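Local coordinates for protein Non-sulfated chondroitin lyase E66 (Autographa californica nucleopolyhedrovirus, PDB 3VSN) that cleaves non-sulfated chondroitin as a polysaccharide lyase of the occlusion-derived virus envelope and is essential for oral infection of the insect host, at residues A[167-172]-A[203-208]; A[174-179]-A[196-201]; A[365-370]-A[507-512]; A[451-456]-A[552-557]. All blocks are in the same frame, centred on the assembly; numbering follows the deposited sequence.

Interaction 1 (A[167-172]-A[203-208]). Unlike the reference sequence in segment 203-208: Met204 (reference Ile).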
loop_
_atom_site.group_PDB
_atom_site.type_symbol
_atom_site.label_atom_id
_atom_site.label_comp_id
_atom_site.label_asym_id
_atom_site.label_seq_id
_atom_site.Cartn_x
_atom_site.Cartn_y
_atom_site.Cartn_z
ATOM N N LEU A 167 -7.123 -34.861 18.086
ATOM C CA LEU A 167 -6.816 -34.908 16.659
ATOM C C LEU A 167 -5.746 -33.879 16.299
ATOM O O LEU A 167 -4.839 -34.177 15.528
ATOM C CB LEU A 167 -8.076 -34.697 15.815
ATOM C CG LEU A 167 -9.132 -35.809 15.822
ATOM C CD1 LEU A 167 -10.359 -35.383 15.031
ATOM C CD2 LEU A 167 -8.569 -37.123 15.292
ATOM N N THR A 168 -5.851 -32.680 16.874
ATOM C CA THR A 168 -4.848 -31.629 16.674
ATOM C C THR A 168 -3.466 -32.066 17.181
ATOM O O THR A 168 -2.483 -31.990 16.443
ATOM C CB THR A 168 -5.292 -30.294 17.316
ATOM O OG1 THR A 168 -6.486 -29.837 16.669
ATOM C CG2 THR A 168 -4.209 -29.222 17.171
ATOM N N ARG A 169 -3.403 -32.542 18.424
ATOM C CA ARG A 169 -2.148 -33.027 19.010
ATOM C C ARG A 169 -1.507 -34.110 18.147
ATOM O O ARG A 169 -0.307 -34.064 17.876
ATOM C CB ARG A 169 -2.364 -33.545 20.439
ATOM C CG ARG A 169 -2.516 -32.452 21.487
ATOM C CD ARG A 169 -2.522 -33.023 22.899
ATOM N NE ARG A 169 -3.762 -33.741 23.181
ATOM C CZ ARG A 169 -4.808 -33.225 23.824
ATOM N NH1 ARG A 169 -5.884 -33.967 24.012
ATOM N NH2 ARG A 169 -4.784 -31.975 24.283
ATOM N N TYR A 170 -2.307 -35.075 17.697
ATOM C CA TYR A 170 -1.762 -36.161 16.895
ATOM C C TYR A 170 -1.361 -35.742 15.481
ATOM O O TYR A 170 -0.229 -35.968 15.066
ATOM C CB TYR A 170 -2.700 -37.370 16.830
ATOM C CG TYR A 170 -2.046 -38.522 16.097
ATOM C CD1 TYR A 170 -2.272 -38.731 14.736
ATOM C CD2 TYR A 170 -1.164 -39.375 16.759
ATOM C CE1 TYR A 170 -1.655 -39.773 14.060
ATOM C CE2 TYR A 170 -0.542 -40.417 16.093
ATOM C CZ TYR A 170 -0.789 -40.611 14.750
ATOM O OH TYR A 170 -0.169 -41.646 14.094
ATOM N N TRP A 171 -2.295 -35.153 14.740
ATOM C CA TRP A 171 -2.067 -34.886 13.321
ATOM C C TRP A 171 -1.106 -33.762 13.047
ATOM O O TRP A 171 -0.351 -33.816 12.070
ATOM C CB TRP A 171 -3.385 -34.724 12.570
ATOM C CG TRP A 171 -4.084 -36.053 12.429
ATOM C CD1 TRP A 171 -5.179 -36.523 13.150
ATOM C CD2 TRP A 171 -3.711 -37.158 11.534
ATOM N NE1 TRP A 171 -5.513 -37.797 12.761
ATOM C CE2 TRP A 171 -4.673 -38.237 11.794
ATOM C CE3 TRP A 171 -2.718 -37.351 10.573
ATOM C CZ2 TRP A 171 -4.624 -39.446 11.110
ATOM C CZ3 TRP A 171 -2.681 -38.573 9.889
ATOM C CH2 TRP A 171 -3.612 -39.594 10.152
ATOM N N LEU A 172 -1.098 -32.752 13.911
ATOM C CA LEU A 172 -0.112 -31.682 13.780
ATOM C C LEU A 172 1.246 -32.162 14.279
ATOM O O LEU A 172 2.277 -31.713 13.789
ATOM C CB LEU A 172 -0.560 -30.391 14.476
ATOM C CG LEU A 172 -1.823 -29.711 13.920
ATOM C CD1 LEU A 172 -1.912 -28.274 14.413
ATOM C CD2 LEU A 172 -1.872 -29.741 12.395
ATOM N N GLN A 203 1.498 -27.243 20.827
ATOM C CA GLN A 203 2.387 -27.468 21.969
ATOM C C GLN A 203 1.728 -27.127 23.308
ATOM O O GLN A 203 1.963 -27.805 24.314
ATOM C CB GLN A 203 3.701 -26.705 21.799
ATOM C CG GLN A 203 4.663 -27.320 20.794
ATOM C CD GLN A 203 5.305 -28.605 21.293
ATOM O OE1 GLN A 203 4.718 -29.686 21.204
ATOM N NE2 GLN A 203 6.522 -28.494 21.809
ATOM N N MET A 204 0.898 -26.087 23.319
ATOM C CA MET A 204 0.135 -25.729 24.513
ATOM C C MET A 204 -0.865 -26.829 24.871
ATOM O O MET A 204 -1.058 -27.141 26.050
ATOM C CB MET A 204 -0.583 -24.395 24.320
ATOM C CG MET A 204 0.353 -23.207 24.164
ATOM S SD MET A 204 -0.549 -21.698 23.779
ATOM C CE MET A 204 -1.161 -21.258 25.403
ATOM N N LEU A 205 -1.486 -27.421 23.849
ATOM C CA LEU A 205 -2.395 -28.557 24.040
ATOM C C LEU A 205 -1.688 -29.779 24.635
ATOM O O LEU A 205 -2.302 -30.557 25.368
ATOM C CB LEU A 205 -3.078 -28.940 22.725
ATOM C CG LEU A 205 -4.174 -28.020 22.179
ATOM C CD1 LEU A 205 -4.582 -28.511 20.801
ATOM C CD2 LEU A 205 -5.384 -27.959 23.107
ATOM N N ARG A 206 -0.404 -29.934 24.309
ATOM C CA ARG A 206 0.428 -31.013 24.850
ATOM C C ARG A 206 0.916 -30.716 26.272
ATOM O O ARG A 206 1.542 -31.564 26.908
ATOM C CB ARG A 206 1.620 -31.296 23.925
ATOM C CG ARG A 206 1.227 -31.843 22.562
ATOM C CD ARG A 206 2.429 -32.147 21.682
ATOM N NE ARG A 206 1.990 -32.385 20.311
ATOM C CZ ARG A 206 2.006 -31.471 19.343
ATOM N NH1 ARG A 206 2.477 -30.252 19.572
ATOM N NH2 ARG A 206 1.560 -31.785 18.136
ATOM N N GLY A 207 0.643 -29.509 26.759
ATOM C CA GLY A 207 0.972 -29.144 28.135
ATOM C C GLY A 207 2.244 -28.343 28.348
ATOM O O GLY A 207 2.589 -28.030 29.488
ATOM N N TYR A 208 2.947 -28.010 27.265
ATOM C CA TYR A 208 4.125 -27.141 27.355
ATOM C C TYR A 208 3.727 -25.693 27.653
ATOM O O TYR A 208 2.736 -25.195 27.115
ATOM C CB TYR A 208 4.939 -27.182 26.062
ATOM C CG TYR A 208 5.574 -28.517 25.740
ATOM C CD1 TYR A 208 6.754 -28.922 26.367
ATOM C CD2 TYR A 208 5.011 -29.364 24.786
ATOM C CE1 TYR A 208 7.343 -30.142 26.064
ATOM C CE2 TYR A 208 5.594 -30.584 24.474
ATOM C CZ TYR A 208 6.758 -30.968 25.116
ATOM O OH TYR A 208 7.336 -32.178 24.805
#

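Interaction 2 (A[174-179]-A[196-201])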
loop_
_atom_site.group_PDB
_atom_site.type_symbol
_atom_site.label_atom_id
_atom_site.label_comp_id
_atom_site.label_asym_id
_atom_site.label_seq_id
_atom_site.Cartn_x
_atom_site.Cartn_y
_atom_site.Cartn_z
ATOM N N LEU A 174 2.391 -34.948 13.552
ATOM C CA LEU A 174 2.930 -35.548 12.337
ATOM C C LEU A 174 3.250 -34.520 11.249
ATOM O O LEU A 174 4.347 -34.536 10.691
ATOM C CB LEU A 174 1.975 -36.608 11.781
ATOM C CG LEU A 174 1.801 -37.933 12.533
ATOM C CD1 LEU A 174 0.803 -38.799 11.784
ATOM C CD2 LEU A 174 3.119 -38.677 12.708
ATOM N N TYR A 175 2.296 -33.636 10.954
ATOM C CA TYR A 175 2.401 -32.738 9.797
ATOM C C TYR A 175 3.104 -31.409 10.068
ATOM O O TYR A 175 3.573 -30.749 9.138
ATOM C CB TYR A 175 1.027 -32.517 9.160
ATOM C CG TYR A 175 0.635 -33.662 8.262
ATOM C CD1 TYR A 175 0.091 -34.834 8.793
ATOM C CD2 TYR A 175 0.835 -33.591 6.885
ATOM C CE1 TYR A 175 -0.253 -35.894 7.976
ATOM C CE2 TYR A 175 0.489 -34.649 6.056
ATOM C CZ TYR A 175 -0.054 -35.796 6.609
ATOM O OH TYR A 175 -0.395 -36.848 5.796
ATOM N N LEU A 176 3.177 -31.034 11.339
ATOM C CA LEU A 176 3.870 -29.822 11.758
ATOM C C LEU A 176 4.696 -30.140 13.013
ATOM O O LEU A 176 4.418 -29.616 14.098
ATOM C CB LEU A 176 2.844 -28.708 12.013
ATOM C CG LEU A 176 3.261 -27.240 12.120
ATOM C CD1 LEU A 176 4.009 -26.783 10.875
ATOM C CD2 LEU A 176 2.032 -26.370 12.351
ATOM N N PRO A 177 5.713 -31.022 12.872
ATOM C CA PRO A 177 6.469 -31.522 14.033
ATOM C C PRO A 177 7.277 -30.445 14.761
ATOM O O PRO A 177 7.526 -30.573 15.963
ATOM C CB PRO A 177 7.394 -32.582 13.426
ATOM C CG PRO A 177 7.519 -32.212 11.989
ATOM C CD PRO A 177 6.201 -31.613 11.609
ATOM N N THR A 178 7.700 -29.414 14.031
ATOM C CA THR A 178 8.272 -28.209 14.633
ATOM C C THR A 178 7.567 -26.990 14.036
ATOM O O THR A 178 6.743 -27.126 13.135
ATOM C CB THR A 178 9.794 -28.077 14.393
ATOM O OG1 THR A 178 10.033 -27.658 13.044
ATOM C CG2 THR A 178 10.533 -29.390 14.675
ATOM N N ALA A 179 7.905 -25.804 14.538
ATOM C CA ALA A 179 7.350 -24.549 14.031
ATOM C C ALA A 179 7.725 -24.253 12.573
ATOM O O ALA A 179 7.017 -23.511 11.882
ATOM C CB ALA A 179 7.777 -23.398 14.928
ATOM N N GLY A 196 3.906 -21.082 12.674
ATOM C CA GLY A 196 4.214 -20.943 14.096
ATOM C C GLY A 196 3.007 -20.780 15.000
ATOM O O GLY A 196 3.051 -21.170 16.166
ATOM N N VAL A 197 1.930 -20.202 14.466
ATOM C CA VAL A 197 0.726 -19.935 15.257
ATOM C C VAL A 197 -0.011 -21.225 15.677
ATOM O O VAL A 197 -0.207 -21.447 16.876
ATOM C CB VAL A 197 -0.225 -18.927 14.559
ATOM C CG1 VAL A 197 -1.496 -18.730 15.372
ATOM C CG2 VAL A 197 0.474 -17.589 14.341
ATOM N N PRO A 198 -0.422 -22.074 14.705
ATOM C CA PRO A 198 -1.027 -23.345 15.120
ATOM C C PRO A 198 -0.033 -24.305 15.776
ATOM O O PRO A 198 -0.435 -25.099 16.631
ATOM C CB PRO A 198 -1.569 -23.934 13.812
ATOM C CG PRO A 198 -0.803 -23.251 12.729
ATOM C CD PRO A 198 -0.546 -21.870 13.249
ATOM N N TYR A 199 1.243 -24.237 15.393
ATOM C CA TYR A 199 2.247 -25.068 16.062
ATOM C C TYR A 199 2.333 -24.753 17.555
ATOM O O TYR A 199 2.292 -25.669 18.383
ATOM C CB TYR A 199 3.640 -24.974 15.425
ATOM C CG TYR A 199 4.674 -25.729 16.242
ATOM C CD1 TYR A 199 4.776 -27.118 16.159
ATOM C CD2 TYR A 199 5.515 -25.059 17.134
ATOM C CE1 TYR A 199 5.699 -27.816 16.923
ATOM C CE2 TYR A 199 6.445 -25.748 17.899
ATOM C CZ TYR A 199 6.533 -27.125 17.785
ATOM O OH TYR A 199 7.449 -27.815 18.539
ATOM N N THR A 200 2.466 -23.470 17.892
ATOM C CA THR A 200 2.524 -23.046 19.292
ATOM C C THR A 200 1.299 -23.535 20.068
ATOM O O THR A 200 1.432 -24.055 21.181
ATOM C CB THR A 200 2.667 -21.517 19.423
ATOM O OG1 THR A 200 3.903 -21.106 18.834
ATOM C CG2 THR A 200 2.657 -21.086 20.886
ATOM N N TYR A 201 0.118 -23.375 19.473
ATOM C CA TYR A 201 -1.111 -23.868 20.082
ATOM C C TYR A 201 -1.086 -25.388 20.296
ATOM O O TYR A 201 -1.503 -25.869 21.353
ATOM C CB TYR A 201 -2.348 -23.447 19.279
ATOM C CG TYR A 201 -3.646 -23.954 19.878
ATOM C CD1 TYR A 201 -4.042 -23.574 21.164
ATOM C CD2 TYR A 201 -4.469 -24.825 19.166
ATOM C CE1 TYR A 201 -5.224 -24.047 21.717
ATOM C CE2 TYR A 201 -5.651 -25.300 19.710
ATOM C CZ TYR A 201 -6.020 -24.915 20.981
ATOM O OH TYR A 201 -7.198 -25.389 21.505
HETATM O O HOH W 1 7.924 -30.693 18.812
#

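Interaction 3 (A[365-370]-A[507-512])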
loop_
_atom_site.group_PDB
_atom_site.type_symbol
_atom_site.label_atom_id
_atom_site.label_comp_id
_atom_site.label_asym_id
_atom_site.label_seq_id
_atom_site.Cartn_x
_atom_site.Cartn_y
_atom_site.Cartn_z
ATOM N N ALA A 365 1.139 8.579 -10.761
ATOM C CA ALA A 365 -0.168 8.762 -10.118
ATOM C C ALA A 365 -0.122 9.989 -9.211
ATOM O O ALA A 365 0.698 10.062 -8.294
ATOM C CB ALA A 365 -0.576 7.527 -9.326
ATOM N N ARG A 366 -0.988 10.956 -9.501
ATOM C CA ARG A 366 -1.127 12.175 -8.708
ATOM C C ARG A 366 -2.615 12.401 -8.496
ATOM O O ARG A 366 -3.254 13.165 -9.222
ATOM C CB ARG A 366 -0.492 13.376 -9.426
ATOM C CG ARG A 366 0.969 13.196 -9.821
ATOM C CD ARG A 366 1.882 13.167 -8.606
ATOM N NE ARG A 366 3.293 13.213 -8.986
ATOM C CZ ARG A 366 4.054 12.141 -9.189
ATOM N NH1 ARG A 366 3.551 10.916 -9.057
ATOM N NH2 ARG A 366 5.326 12.294 -9.533
ATOM N N ARG A 367 -3.160 11.709 -7.502
ATOM C CA ARG A 367 -4.605 11.568 -7.358
ATOM C C ARG A 367 -5.022 11.597 -5.888
ATOM O O ARG A 367 -4.286 11.137 -5.004
ATOM C CB ARG A 367 -5.061 10.260 -8.034
ATOM C CG ARG A 367 -6.508 9.848 -7.793
ATOM C CD ARG A 367 -7.526 10.710 -8.534
ATOM N NE ARG A 367 -8.882 10.361 -8.110
ATOM C CZ ARG A 367 -9.620 9.388 -8.642
ATOM N NH1 ARG A 367 -9.153 8.661 -9.653
ATOM N NH2 ARG A 367 -10.836 9.143 -8.166
ATOM N N ILE A 368 -6.186 12.179 -5.636
ATOM C CA ILE A 368 -6.847 12.056 -4.349
ATOM C C ILE A 368 -8.119 11.248 -4.567
ATOM O O ILE A 368 -8.765 11.358 -5.615
ATOM C CB ILE A 368 -7.148 13.427 -3.698
ATOM C CG1 ILE A 368 -8.114 14.265 -4.557
ATOM C CG2 ILE A 368 -5.846 14.171 -3.429
ATOM C CD1 ILE A 368 -8.454 15.628 -3.979
ATOM N N TRP A 369 -8.446 10.410 -3.592
ATOM C CA TRP A 369 -9.650 9.608 -3.654
ATOM C C TRP A 369 -10.561 10.015 -2.542
ATOM O O TRP A 369 -10.181 9.977 -1.371
ATOM C CB TRP A 369 -9.317 8.125 -3.544
ATOM C CG TRP A 369 -8.604 7.553 -4.746
ATOM C CD1 TRP A 369 -9.176 7.006 -5.891
ATOM C CD2 TRP A 369 -7.152 7.435 -4.954
ATOM N NE1 TRP A 369 -8.208 6.577 -6.767
ATOM C CE2 TRP A 369 -6.976 6.797 -6.267
ATOM C CE3 TRP A 369 -6.025 7.781 -4.216
ATOM C CZ2 TRP A 369 -5.719 6.532 -6.795
ATOM C CZ3 TRP A 369 -4.763 7.504 -4.757
ATOM C CH2 TRP A 369 -4.616 6.896 -6.017
ATOM N N ASN A 370 -11.770 10.425 -2.912
ATOM C CA ASN A 370 -12.813 10.766 -1.952
ATOM C C ASN A 370 -13.114 9.542 -1.091
ATOM O O ASN A 370 -13.422 8.474 -1.617
ATOM C CB ASN A 370 -14.071 11.231 -2.703
ATOM C CG ASN A 370 -15.107 11.861 -1.790
ATOM O OD1 ASN A 370 -15.440 11.318 -0.736
ATOM N ND2 ASN A 370 -15.632 13.010 -2.201
ATOM N N ASN A 507 -16.670 10.706 -9.499
ATOM C CA ASN A 507 -16.498 9.898 -8.286
ATOM C C ASN A 507 -16.050 10.727 -7.072
ATOM O O ASN A 507 -15.105 10.360 -6.362
ATOM C CB ASN A 507 -15.514 8.744 -8.573
ATOM C CG ASN A 507 -15.610 7.617 -7.565
ATOM O OD1 ASN A 507 -16.604 7.486 -6.854
ATOM N ND2 ASN A 507 -14.571 6.787 -7.506
ATOM N N GLY A 508 -16.720 11.858 -6.861
ATOM C CA GLY A 508 -16.462 12.731 -5.712
ATOM C C GLY A 508 -15.202 13.583 -5.782
ATOM O O GLY A 508 -14.758 14.119 -4.766
ATOM N N VAL A 509 -14.627 13.705 -6.977
ATOM C CA VAL A 509 -13.435 14.520 -7.198
ATOM C C VAL A 509 -13.685 15.471 -8.369
ATOM O O VAL A 509 -14.259 15.076 -9.386
ATOM C CB VAL A 509 -12.184 13.645 -7.459
ATOM C CG1 VAL A 509 -10.962 14.507 -7.729
ATOM C CG2 VAL A 509 -11.915 12.729 -6.271
ATOM N N VAL A 510 -13.256 16.720 -8.211
ATOM C CA VAL A 510 -13.477 17.773 -9.198
ATOM C C VAL A 510 -12.127 18.308 -9.675
ATOM O O VAL A 510 -11.230 18.517 -8.862
ATOM C CB VAL A 510 -14.311 18.924 -8.588
ATOM C CG1 VAL A 510 -14.630 19.990 -9.625
ATOM C CG2 VAL A 510 -15.594 18.384 -7.974
ATOM N N CYS A 511 -11.983 18.524 -10.984
ATOM C CA CYS A 511 -10.723 19.032 -11.542
ATOM C C CYS A 511 -10.809 20.473 -12.055
ATOM O O CYS A 511 -11.871 20.929 -12.496
ATOM C CB CYS A 511 -10.198 18.100 -12.645
ATOM S SG CYS A 511 -11.121 18.143 -14.204
ATOM N N HIS A 512 -9.676 21.173 -11.974
ATOM C CA HIS A 512 -9.510 22.536 -12.470
ATOM C C HIS A 512 -8.126 22.713 -13.032
ATOM O O HIS A 512 -7.165 22.133 -12.524
ATOM C CB HIS A 512 -9.709 23.548 -11.342
ATOM C CG HIS A 512 -11.109 23.569 -10.777
ATOM N ND1 HIS A 512 -12.106 24.270 -11.344
ATOM C CD2 HIS A 512 -11.654 22.943 -9.663
ATOM C CE1 HIS A 512 -13.233 24.104 -10.628
ATOM N NE2 HIS A 512 -12.955 23.289 -9.600
HETATM O O HOH W 2 -12.564 9.412 -5.489
HETATM O O HOH W 3 -12.044 6.692 -8.952
#

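Interaction 4 (A[451-456]-A[552-557])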
loop_
_atom_site.group_PDB
_atom_site.type_symbol
_atom_site.label_atom_id
_atom_site.label_comp_id
_atom_site.label_asym_id
_atom_site.label_seq_id
_atom_site.Cartn_x
_atom_site.Cartn_y
_atom_site.Cartn_z
ATOM N N HIS A 451 -9.074 21.102 0.987
ATOM C CA HIS A 451 -9.417 19.724 0.625
ATOM C C HIS A 451 -9.089 19.452 -0.820
ATOM O O HIS A 451 -9.987 19.231 -1.650
ATOM C CB HIS A 451 -10.908 19.490 0.837
ATOM C CG HIS A 451 -11.366 19.682 2.263
ATOM N ND1 HIS A 451 -11.574 18.650 3.099
ATOM C CD2 HIS A 451 -11.663 20.838 2.982
ATOM C CE1 HIS A 451 -11.979 19.117 4.295
ATOM N NE2 HIS A 451 -12.032 20.456 4.222
ATOM N N GLY A 452 -7.806 19.468 -1.155
ATOM C CA GLY A 452 -7.415 19.285 -2.542
ATOM C C GLY A 452 -5.951 18.985 -2.763
ATOM O O GLY A 452 -5.206 18.724 -1.822
ATOM N N MET A 453 -5.547 19.045 -4.027
ATOM C CA MET A 453 -4.206 18.674 -4.441
ATOM C C MET A 453 -3.819 19.509 -5.649
ATOM O O MET A 453 -4.554 19.549 -6.633
ATOM C CB MET A 453 -4.157 17.186 -4.811
ATOM C CG MET A 453 -2.776 16.682 -5.211
ATOM S SD MET A 453 -2.835 15.267 -6.335
ATOM C CE MET A 453 -3.261 16.107 -7.864
ATOM N N PHE A 454 -2.669 20.169 -5.557
ATOM C CA PHE A 454 -2.077 20.919 -6.657
ATOM C C PHE A 454 -1.001 20.050 -7.310
ATOM O O PHE A 454 -0.228 19.395 -6.613
ATOM C CB PHE A 454 -1.472 22.218 -6.105
ATOM C CG PHE A 454 -0.496 22.898 -7.025
ATOM C CD1 PHE A 454 0.873 22.630 -6.940
ATOM C CD2 PHE A 454 -0.935 23.841 -7.947
ATOM C CE1 PHE A 454 1.777 23.275 -7.771
ATOM C CE2 PHE A 454 -0.038 24.489 -8.779
ATOM C CZ PHE A 454 1.318 24.208 -8.695
ATOM N N GLN A 455 -0.968 20.037 -8.641
ATOM C CA GLN A 455 0.054 19.303 -9.389
ATOM C C GLN A 455 0.619 20.160 -10.514
ATOM O O GLN A 455 -0.125 20.649 -11.363
ATOM C CB GLN A 455 -0.503 17.989 -9.960
ATOM C CG GLN A 455 0.462 17.233 -10.883
ATOM C CD GLN A 455 1.715 16.732 -10.174
ATOM O OE1 GLN A 455 1.670 16.359 -9.004
ATOM N NE2 GLN A 455 2.841 16.718 -10.889
ATOM N N LEU A 456 1.935 20.346 -10.501
ATOM C CA LEU A 456 2.634 20.997 -11.599
ATOM C C LEU A 456 3.740 20.080 -12.104
ATOM O O LEU A 456 4.589 19.652 -11.331
ATOM C CB LEU A 456 3.235 22.341 -11.156
ATOM C CG LEU A 456 4.251 23.012 -12.101
ATOM C CD1 LEU A 456 3.606 23.452 -13.412
ATOM C CD2 LEU A 456 4.945 24.190 -11.430
ATOM N N ALA A 552 2.544 21.183 -17.493
ATOM C CA ALA A 552 1.113 21.020 -17.274
ATOM C C ALA A 552 0.803 21.292 -15.806
ATOM O O ALA A 552 1.624 21.010 -14.936
ATOM C CB ALA A 552 0.668 19.618 -17.666
ATOM N N CYS A 553 -0.376 21.840 -15.532
ATOM C CA CYS A 553 -0.722 22.231 -14.165
ATOM C C CYS A 553 -2.220 22.144 -13.927
ATOM O O CYS A 553 -3.012 22.714 -14.679
ATOM C CB CYS A 553 -0.218 23.652 -13.870
ATOM S SG CYS A 553 -0.257 24.103 -12.120
ATOM N N TYR A 554 -2.604 21.425 -12.877
ATOM C CA TYR A 554 -4.008 21.273 -12.533
ATOM C C TYR A 554 -4.173 21.096 -11.027
ATOM O O TYR A 554 -3.194 20.912 -10.304
ATOM C CB TYR A 554 -4.620 20.080 -13.287
ATOM C CG TYR A 554 -4.083 18.730 -12.852
ATOM C CD1 TYR A 554 -4.712 18.002 -11.839
ATOM C CD2 TYR A 554 -2.949 18.180 -13.453
ATOM C CE1 TYR A 554 -4.225 16.766 -11.433
ATOM C CE2 TYR A 554 -2.456 16.944 -13.058
ATOM C CZ TYR A 554 -3.099 16.242 -12.049
ATOM O OH TYR A 554 -2.616 15.015 -11.647
ATOM N N LYS A 555 -5.416 21.153 -10.562
ATOM C CA LYS A 555 -5.713 20.808 -9.180
ATOM C C LYS A 555 -6.956 19.936 -9.111
ATOM O O LYS A 555 -7.809 19.973 -10.009
ATOM C CB LYS A 555 -5.855 22.057 -8.299
ATOM C CG LYS A 555 -7.147 22.825 -8.483
ATOM C CD LYS A 555 -7.394 23.801 -7.339
ATOM C CE LYS A 555 -8.807 24.349 -7.444
ATOM N NZ LYS A 555 -9.032 25.581 -6.640
ATOM N N LEU A 556 -7.032 19.139 -8.053
ATOM C CA LEU A 556 -8.206 18.335 -7.762
ATOM C C LEU A 556 -8.777 18.797 -6.423
ATOM O O LEU A 556 -8.018 19.165 -5.528
ATOM C CB LEU A 556 -7.839 16.846 -7.707
ATOM C CG LEU A 556 -7.227 16.178 -8.952
ATOM C CD1 LEU A 556 -6.859 14.729 -8.652
ATOM C CD2 LEU A 556 -8.157 16.249 -10.158
ATOM N N ASN A 557 -10.105 18.801 -6.313
ATOM C CA ASN A 557 -10.813 19.089 -5.064
ATOM C C ASN A 557 -11.733 17.951 -4.726
ATOM O O ASN A 557 -12.281 17.315 -5.629
ATOM C CB ASN A 557 -11.735 20.302 -5.218
ATOM C CG ASN A 557 -10.990 21.601 -5.266
ATOM O OD1 ASN A 557 -10.147 21.880 -4.416
ATOM N ND2 ASN A 557 -11.317 22.421 -6.248
#

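Interaction 1 (A[167-172]-A[203-208])
Arg169 of helix 161-175 lies across Leu205 and Arg206, where helix 189-205 runs out. From CB, which does not point at the other segment, CG reaches CB of Leu205 at 3.8 Å and CG of Arg206 at 3.9 Å. CD then rests against the Leu205 carbonyl, 3.5 Å from its O. A bend at the third torsion (chi3 -72°) brings the guanidinium to this carbonyl, and NH2 donates to Leu205 O at 3.1 Å, from above the carbonyl plane and with an N-H...O angle of 138°. Arg206 does the reverse: its extended chain runs past Arg169 in the opposite direction and NH2 gives Arg169 O a 3.0 Å bond on a carbonyl lone pair, while NH1 bonds Gln203 OE1. The two guanidinium planes stand 78° apart, each group donating to a backbone carbonyl of the other segment. Thr168 CG2 meets Leu205 CD1 at 3.7 Å. Gly207, the first residue to leave helical angles, has positive phi, and bonds from Gly207 N to Met204 O and Tyr208 N to Gln203 O complete a Schellman motif. Helix 138-154 packs on Thr168 and Leu172 through Phe148, while helix 29-48 meets Leu205 through Leu31 and Glu35.

Interaction 2 (A[174-179]-A[196-201])
Tyr199 lays one face of its ring against the backbone of Thr178 and Ala179, just past the end of helix 161-175. Ala179 N sits over the ring centre, 3.4 Å above the plane, and Thr178 C is nearer the rim at the same height. A chi1 of 174° points the ring away from its own backbone N and toward residues 178-179. Ala179 CB touches CD2 of Tyr199 at 3.6 Å, and Leu176 CD2 comes to Tyr199 CB at 3.7 Å before reaching Pro198 CG. At the ring edge, near its plane, Leu176 O lies 3.3 Å from Tyr199 CD1. No direct hydrogen bond joins the segments; a water in the ring plane donates to both Pro177 O and Tyr199 OH, each at 2.9 Å. The hydroxyl is also bonded to Glu216. The Leu176 side chain is about 9 Å from that of the catalytic Asn191. Chemically, the contact is therefore an aromatic face on peptide groups with apolar flanks; the hydroxyl is held by water and carboxylate, and the backbone packed on the face probably hinders ring rotation.

Interaction 3 (A[365-370]-A[507-512])
Edge strand 367-370 of a four-stranded antiparallel sheet packs against strand 509-513 of a separate seven-stranded sheet. The strand axes pass 8.3 Å apart at 147°, too far for backbone pairing, so side chains and water make the junction. Asn370 ND2 donates to Gly508 O at 2.9 Å; the N-H...O angle is 177° and the acceptor lies in the amide plane. CG anti to the backbone N (chi1 -169°) swings the amide onto that carbonyl. Val509 CG2 fits against Ile368 O at 3.5 Å, and Val509 CG1 meets Ile368 CG1 at 4.3 Å. One water takes hydrogens from Arg367 NH2 and Asn370 N and gives one to Asn507 O; another accepts from Arg367 NH2 and Asn507 ND2. Asn507 OD1 in turn takes the backbone N of Arg374. Arg367 is steadied by its NE bond to Ile368 O, Trp369 NE1 over one guanidinium face and a salt bridge to Glu386. Sheet-on-sheet packing through side chains fits the beta-sandwich part of the fold, its waters at the partly exposed end.

Interaction 4 (A[451-456]-A[552-557])
Met453 and Gln455 pair with Leu556 and Tyr554 through four backbone hydrogen bonds that hold two antiparallel strands together, their axes 4.6 Å apart at 170°. Met453 N donates to Leu556 O, and Leu556 N returns the bond to Met453 O, both at 2.9 Å. Next along, Gln455 N reaches Tyr554 O at 2.9 Å, and Tyr554 N reaches Gln455 O at 3.0 Å. The non-hydrogen-bonded pairs between and beyond them add CA-H...O contacts, such as Lys555 CA to Met453 O at 3.1 Å. On the face bearing Tyr554, Gln455 CB stands over the ring, 4.0 Å from its centroid, as a CH-pi contact, and Met453 CE comes to Tyr554 CE1 at 3.8 Å. Tyr554 CG lies between its backbone N and carbonyl carbon (chi1 68°), which brings the ring to Gln455 CB, and its OH bonds Arg366 O. The buried Gln455 amide is satisfied at both ends: OE1 by Thr446 and NE2 by Ser444. On the other face Cys553 SG lies obliquely beside the Phe454 ring, 3.4 Å from CE2, a sulfur-aromatic contact, while Lys555 NZ forms a salt bridge with Asp563. Both strands are interior to a seven-stranded antiparallel sheet, where strand 440-449 flanks 452-461, strand 509-513 flanks 550-558, and strand 367-370 covers the Met453 and Leu556 face.

In the fold
From the N terminus, helix 161-175 leads into a loop that interaction 2 closes first, against the kinked helix 189-205; interaction 1 then closes a wider loop around it near that helix's C-terminal end. The two are nested, their centres 8 Å apart, and tie the same pair of helices in the N-terminal helical domain. Both close before interactions 3 and 4 open, on the opposite side of the chain's centre: interaction 1 lies about 53 Å from interaction 3, centre to centre. These later contacts cross, since 451-456 falls between 365-370 and 507-512, and 552-557 follows. Interaction 3 joins the sheet of strand 367-370 to the one holding strands 452-461 and 550-558; interaction 4 pairs strands inside the latter.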